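Local coordinates for kojibiose phosphorylase (PDB 6W0P), which belongs to glycoside hydrolase family 65, a family of carbohydrate-active enzymes that join an N-terminal beta-sandwich domain to a helical catalytic domain, at residues A[45-50]-A[153-158]; A[94-97]-A[102-105]. All coordinates share one frame; numbering follows the deposited sequence.

Interaction 1: residues A[45-50]-A[153-158]; sequences FFDETY and AYQMIS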
loop_
_atom_site.group_PDB
_atom_site.type_symbol
_atom_site.label_atom_id
_atom_site.label_comp_id
_atom_site.label_asym_id
_atom_site.label_seq_id
_atom_site.Cartn_x
_atom_site.Cartn_y
_atom_site.Cartn_z
ATOM N N PHE A 45 16.381 29.105 -12.748
ATOM C CA PHE A 45 16.205 29.876 -11.507
ATOM C C PHE A 45 17.050 31.137 -11.675
ATOM O O PHE A 45 18.091 31.071 -12.324
ATOM C CB PHE A 45 16.576 29.047 -10.278
ATOM C CG PHE A 45 18.018 28.613 -10.238
ATOM C CD1 PHE A 45 18.995 29.459 -9.741
ATOM C CD2 PHE A 45 18.391 27.372 -10.715
ATOM C CE1 PHE A 45 20.326 29.063 -9.715
ATOM C CE2 PHE A 45 19.720 26.983 -10.710
ATOM C CZ PHE A 45 20.686 27.824 -10.205
ATOM N N PHE A 46 16.537 32.249 -11.168
ATOM C CA PHE A 46 17.236 33.549 -11.052
ATOM C C PHE A 46 18.571 33.354 -10.338
ATOM O O PHE A 46 18.633 32.639 -9.328
ATOM C CB PHE A 46 16.358 34.567 -10.314
ATOM C CG PHE A 46 15.165 35.042 -11.102
ATOM C CD1 PHE A 46 14.932 34.598 -12.399
ATOM C CD2 PHE A 46 14.295 35.972 -10.563
ATOM C CE1 PHE A 46 13.849 35.067 -13.135
ATOM C CE2 PHE A 46 13.209 36.429 -11.294
ATOM C CZ PHE A 46 12.993 35.986 -12.581
ATOM N N ASP A 47 19.604 34.007 -10.863
ATOM C CA ASP A 47 20.983 33.970 -10.312
ATOM C C ASP A 47 20.962 34.691 -8.965
ATOM O O ASP A 47 21.337 34.072 -7.977
ATOM C CB ASP A 47 21.955 34.610 -11.295
ATOM C CG ASP A 47 21.688 34.140 -12.710
ATOM O OD1 ASP A 47 22.366 33.193 -13.131
ATOM O OD2 ASP A 47 20.775 34.710 -13.366
ATOM N N GLU A 48 20.487 35.930 -8.951
ATOM C CA GLU A 48 20.429 36.799 -7.747
ATOM C C GLU A 48 19.423 36.209 -6.763
ATOM O O GLU A 48 18.655 35.333 -7.177
ATOM C CB GLU A 48 20.051 38.238 -8.116
ATOM C CG GLU A 48 18.599 38.425 -8.558
ATOM C CD GLU A 48 18.264 38.039 -9.994
ATOM O OE1 GLU A 48 19.160 37.546 -10.690
ATOM O OE2 GLU A 48 17.105 38.222 -10.409
ATOM N N THR A 49 19.421 36.695 -5.522
ATOM C CA THR A 49 18.373 36.387 -4.505
ATOM C C THR A 49 16.973 36.573 -5.118
ATOM O O THR A 49 16.714 37.604 -5.745
ATOM C CB THR A 49 18.581 37.248 -3.253
ATOM O OG1 THR A 49 19.823 36.841 -2.680
ATOM C CG2 THR A 49 17.466 37.123 -2.239
ATOM N N TYR A 50 16.094 35.588 -4.965
ATOM C CA TYR A 50 14.656 35.724 -5.314
ATOM C C TYR A 50 13.839 35.116 -4.180
ATOM O O TYR A 50 14.061 33.936 -3.832
ATOM C CB TYR A 50 14.313 35.090 -6.666
ATOM C CG TYR A 50 12.866 35.233 -7.092
ATOM C CD1 TYR A 50 12.368 36.425 -7.594
ATOM C CD2 TYR A 50 11.989 34.165 -7.016
ATOM C CE1 TYR A 50 11.052 36.549 -8.015
ATOM C CE2 TYR A 50 10.670 34.272 -7.423
ATOM C CZ TYR A 50 10.196 35.465 -7.926
ATOM O OH TYR A 50 8.888 35.555 -8.332
ATOM N N ALA A 153 30.603 25.142 -17.215
ATOM C CA ALA A 153 29.468 26.094 -17.284
ATOM C C ALA A 153 30.038 27.511 -17.296
ATOM O O ALA A 153 31.080 27.748 -16.658
ATOM C CB ALA A 153 28.539 25.908 -16.104
ATOM N N TYR A 154 29.368 28.434 -17.960
ATOM C CA TYR A 154 29.837 29.826 -18.108
ATOM C C TYR A 154 28.702 30.780 -17.758
ATOM O O TYR A 154 27.509 30.509 -18.084
ATOM C CB TYR A 154 30.326 30.047 -19.536
ATOM C CG TYR A 154 31.221 28.934 -20.018
ATOM C CD1 TYR A 154 32.420 28.667 -19.382
ATOM C CD2 TYR A 154 30.865 28.143 -21.102
ATOM C CE1 TYR A 154 33.240 27.641 -19.811
ATOM C CE2 TYR A 154 31.681 27.117 -21.544
ATOM C CZ TYR A 154 32.887 26.879 -20.916
ATOM O OH TYR A 154 33.675 25.848 -21.338
ATOM N N GLN A 155 29.071 31.906 -17.163
ATOM C CA GLN A 155 28.117 32.964 -16.778
ATOM C C GLN A 155 28.776 34.296 -17.077
ATOM O O GLN A 155 29.961 34.439 -16.783
ATOM C CB GLN A 155 27.760 32.865 -15.298
ATOM C CG GLN A 155 26.693 33.850 -14.856
ATOM C CD GLN A 155 26.455 33.716 -13.375
ATOM O OE1 GLN A 155 27.396 33.708 -12.582
ATOM N NE2 GLN A 155 25.190 33.577 -12.999
ATOM N N MET A 156 28.020 35.212 -17.648
ATOM C CA MET A 156 28.466 36.582 -17.926
ATOM C C MET A 156 27.415 37.515 -17.335
ATOM O O MET A 156 26.214 37.255 -17.520
ATOM C CB MET A 156 28.633 36.835 -19.424
ATOM C CG MET A 156 29.284 38.161 -19.737
ATOM S SD MET A 156 29.689 38.358 -21.488
ATOM C CE MET A 156 28.083 38.276 -22.296
ATOM N N ILE A 157 27.886 38.514 -16.592
ATOM C CA ILE A 157 27.063 39.548 -15.915
ATOM C C ILE A 157 27.600 40.912 -16.354
ATOM O O ILE A 157 28.801 41.180 -16.132
ATOM C CB ILE A 157 27.113 39.374 -14.386
ATOM C CG1 ILE A 157 26.808 37.938 -13.960
ATOM C CG2 ILE A 157 26.175 40.365 -13.721
ATOM C CD1 ILE A 157 27.245 37.609 -12.553
ATOM N N SER A 158 26.734 41.722 -16.958
ATOM C CA SER A 158 27.009 43.129 -17.323
ATOM C C SER A 158 26.068 44.087 -16.566
ATOM O O SER A 158 24.889 43.754 -16.343
ATOM C CB SER A 158 26.894 43.311 -18.787
ATOM O OG SER A 158 25.549 43.513 -19.137
#
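Asp47 and Gln155 approach each other from opposite directions, and their meeting is almost the whole of this small, buried contact. The CA atoms of Asp47 and Gln155 are 9.7 Å apart, so each backbone relies on its side chain to span the distance. Gln155 covers most of it. Its CG is anti to the backbone N (chi1 -175°) and the chain stays extended beyond that atom, which carries the amide well clear of strand 152-161. Asp47 has only one methylene to offer, and turns its carboxylate so that OD1 faces the incoming nitrogen. Gln155 NE2 comes within 2.9 Å of Asp47 OD1, but the hydrogen bond is weak: the angle at the hydrogen is only 121°, and the carboxylate and amide planes are 55° apart.

The bent geometry is consistent with the other partners these groups serve. Asp47 OD1 is also held in a salt bridge by Arg143 and OD2 in another by Arg126, while Gln155 NE2 donates to the backbone O of Phe92 and OE1 accepts from Arg249 NE. The amide is thus employed at both ends, and each carboxylate oxygen is paired with an arginine, which would probably stabilise its negative charge. Glutamine suits its place because it is long, uncharged, and both donor and acceptor; the short aspartate places its charge close to the loop backbone, where two arginines meet it.

With Ile94 packed against both Asp47 and Gln155, the polar pair belongs to a largely enclosed interior, and the loop 45-50 is tied to a central strand of the larger sheet. Two antiparallel sheets facing each other, with a loop residue reaching between them, fit the beta-sandwich expected of a family 65 N-terminal domain in the galactose mutarotase-like clan.

Interaction 2: residues A[94-97]-A[102-105]; sequences IRII and ELDL
Ile96 and Leu103 form the close-packed side of the contact between strand 94-98 and the segment that follows strand 101-102. Their side chains lie next to each other and point the same way, with Ile96 CD1 3.8 Å from Leu103 CD2. With chi1 at -178°, Leu103 swings its CG to the far side from its own amide nitrogen, which lays the isobutyl group alongside the isoleucine. Both are buried and rest on Trp130 of strand 123-132, so branched, apolar side chains suit this buried side. Directly beside them runs the main backbone link, Leu103 N to Ile96 O at 2.7 Å. The same carbonyl oxygen also receives a CA-H contact from Glu102 CA at 3.4 Å, next to the antiparallel non-hydrogen-bonded pair of Ile97 and Glu102.

The other face, formed by Arg95, Ile97 and Glu102, is partly exposed and more loosely built. Ile97 merely brushes the acid, CG1 to Glu102 CG 4.2 Å. Arg95 bends at chi3 and crosses the extended Glu102 at about a right angle, gripping it side-on: NE reaches OE2 at 3.1 Å and NH2 reaches OE1 at 3.2 Å. This is not a flat, coplanar pairing, because the guanidinium and carboxylate planes stand 78° apart and both nitrogens meet their oxygens from above the carboxylate plane. One water sits between the two segments, accepting from Ile96 N and donating to Glu102 OE2 and Leu103 O. It bridges Ile96 N and Leu103 O, which do not pair directly.

Glu102 OE2 is further hydrogen-bonded to Thr49 OG1, so arginine, water and threonine converge on a single oxygen. Such company is consistent with a carboxylate that stays ionised, and it implies a division of labour: apolar packing and a backbone bond on the inner side, charge and hydration on the outer.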
loop_
_atom_site.group_PDB
_atom_site.type_symbol
_atom_site.label_atom_id
_atom_site.label_comp_id
_atom_site.label_asym_id
_atom_site.label_seq_id
_atom_site.Cartn_x
_atom_site.Cartn_y
_atom_site.Cartn_z
ATOM N N ILE A 94 24.418 34.493 -7.434
ATOM C CA ILE A 94 25.065 35.810 -7.165
ATOM C C ILE A 94 24.286 36.530 -6.066
ATOM O O ILE A 94 23.148 36.110 -5.736
ATOM C CB ILE A 94 25.158 36.674 -8.441
ATOM C CG1 ILE A 94 23.783 37.184 -8.881
ATOM C CG2 ILE A 94 25.857 35.907 -9.552
ATOM C CD1 ILE A 94 23.806 38.024 -10.140
ATOM N N ARG A 95 24.876 37.612 -5.568
ATOM C CA ARG A 95 24.137 38.651 -4.820
ATOM C C ARG A 95 24.553 40.006 -5.377
ATOM O O ARG A 95 25.772 40.254 -5.556
ATOM C CB ARG A 95 24.373 38.517 -3.314
ATOM C CG ARG A 95 23.794 37.230 -2.755
ATOM C CD ARG A 95 24.052 37.073 -1.275
ATOM N NE ARG A 95 23.157 37.891 -0.487
ATOM C CZ ARG A 95 23.492 38.551 0.628
ATOM N NH1 ARG A 95 24.739 38.543 1.080
ATOM N NH2 ARG A 95 22.576 39.259 1.267
ATOM N N ILE A 96 23.565 40.856 -5.629
ATOM C CA ILE A 96 23.825 42.250 -6.059
ATOM C C ILE A 96 23.209 43.204 -5.031
ATOM O O ILE A 96 22.030 43.037 -4.686
ATOM C CB ILE A 96 23.317 42.458 -7.492
ATOM C CG1 ILE A 96 24.014 41.490 -8.451
ATOM C CG2 ILE A 96 23.510 43.909 -7.903
ATOM C CD1 ILE A 96 23.523 41.559 -9.888
ATOM N N ILE A 97 24.029 44.144 -4.535
ATOM C CA ILE A 97 23.649 45.191 -3.537
ATOM C C ILE A 97 24.048 46.562 -4.094
ATOM O O ILE A 97 25.195 46.722 -4.523
ATOM C CB ILE A 97 24.284 44.907 -2.161
ATOM C CG1 ILE A 97 24.014 43.471 -1.705
ATOM C CG2 ILE A 97 23.829 45.926 -1.118
ATOM C CD1 ILE A 97 25.082 42.492 -2.131
ATOM N N GLU A 102 19.280 45.252 -1.771
ATOM C CA GLU A 102 19.676 43.992 -2.457
ATOM C C GLU A 102 18.764 43.780 -3.671
ATOM O O GLU A 102 17.537 43.913 -3.525
ATOM C CB GLU A 102 19.635 42.752 -1.561
ATOM C CG GLU A 102 20.302 41.561 -2.247
ATOM C CD GLU A 102 20.357 40.242 -1.493
ATOM O OE1 GLU A 102 19.967 40.219 -0.295
ATOM O OE2 GLU A 102 20.821 39.240 -2.096
ATOM N N LEU A 103 19.342 43.441 -4.816
ATOM C CA LEU A 103 18.556 43.036 -6.013
ATOM C C LEU A 103 17.762 41.756 -5.693
ATOM O O LEU A 103 18.371 40.716 -5.358
ATOM C CB LEU A 103 19.486 42.843 -7.212
ATOM C CG LEU A 103 18.803 42.474 -8.528
ATOM C CD1 LEU A 103 17.841 43.554 -8.992
ATOM C CD2 LEU A 103 19.840 42.223 -9.602
ATOM N N ASP A 104 16.438 41.860 -5.774
ATOM C CA ASP A 104 15.470 40.745 -5.629
ATOM C C ASP A 104 14.193 41.162 -6.358
ATOM O O ASP A 104 13.550 42.136 -5.881
ATOM C CB ASP A 104 15.193 40.455 -4.149
ATOM C CG ASP A 104 14.142 39.374 -3.934
ATOM O OD1 ASP A 104 13.695 38.802 -4.944
ATOM O OD2 ASP A 104 13.787 39.115 -2.761
ATOM N N LEU A 105 13.849 40.504 -7.469
ATOM C CA LEU A 105 12.767 40.994 -8.376
ATOM C C LEU A 105 11.390 40.786 -7.736
ATOM O O LEU A 105 10.449 41.364 -8.238
ATOM C CB LEU A 105 12.857 40.304 -9.737
ATOM C CG LEU A 105 14.082 40.655 -10.584
ATOM C CD1 LEU A 105 13.937 40.074 -11.988
ATOM C CD2 LEU A 105 14.313 42.151 -10.646
HETATM O O HOH W 1 20.879 39.564 -5.059
#

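In the fold
Both contacts belong to the N-terminal beta-sandwich, with centres about 10 Å apart, and strand 94-98 is their common neighbour: the loop 45-50 joins it through a backbone hydrogen bond between Asp47 O and Ile94 N. Interaction 1 is the interior one. It ties a loop lying between the sheets to strand 152-161 through one weak polar bond, and salt bridges to Arg143 and Arg126 probably offset the charge there. Interaction 2 is only partly buried and lies at the margin of the smaller sheet, where strand 101-102 is outermost. It joins residues close in sequence, buries far more surface (267 against 66 Å²), and mixes apolar packing, backbone pairing, a salt bridge and water.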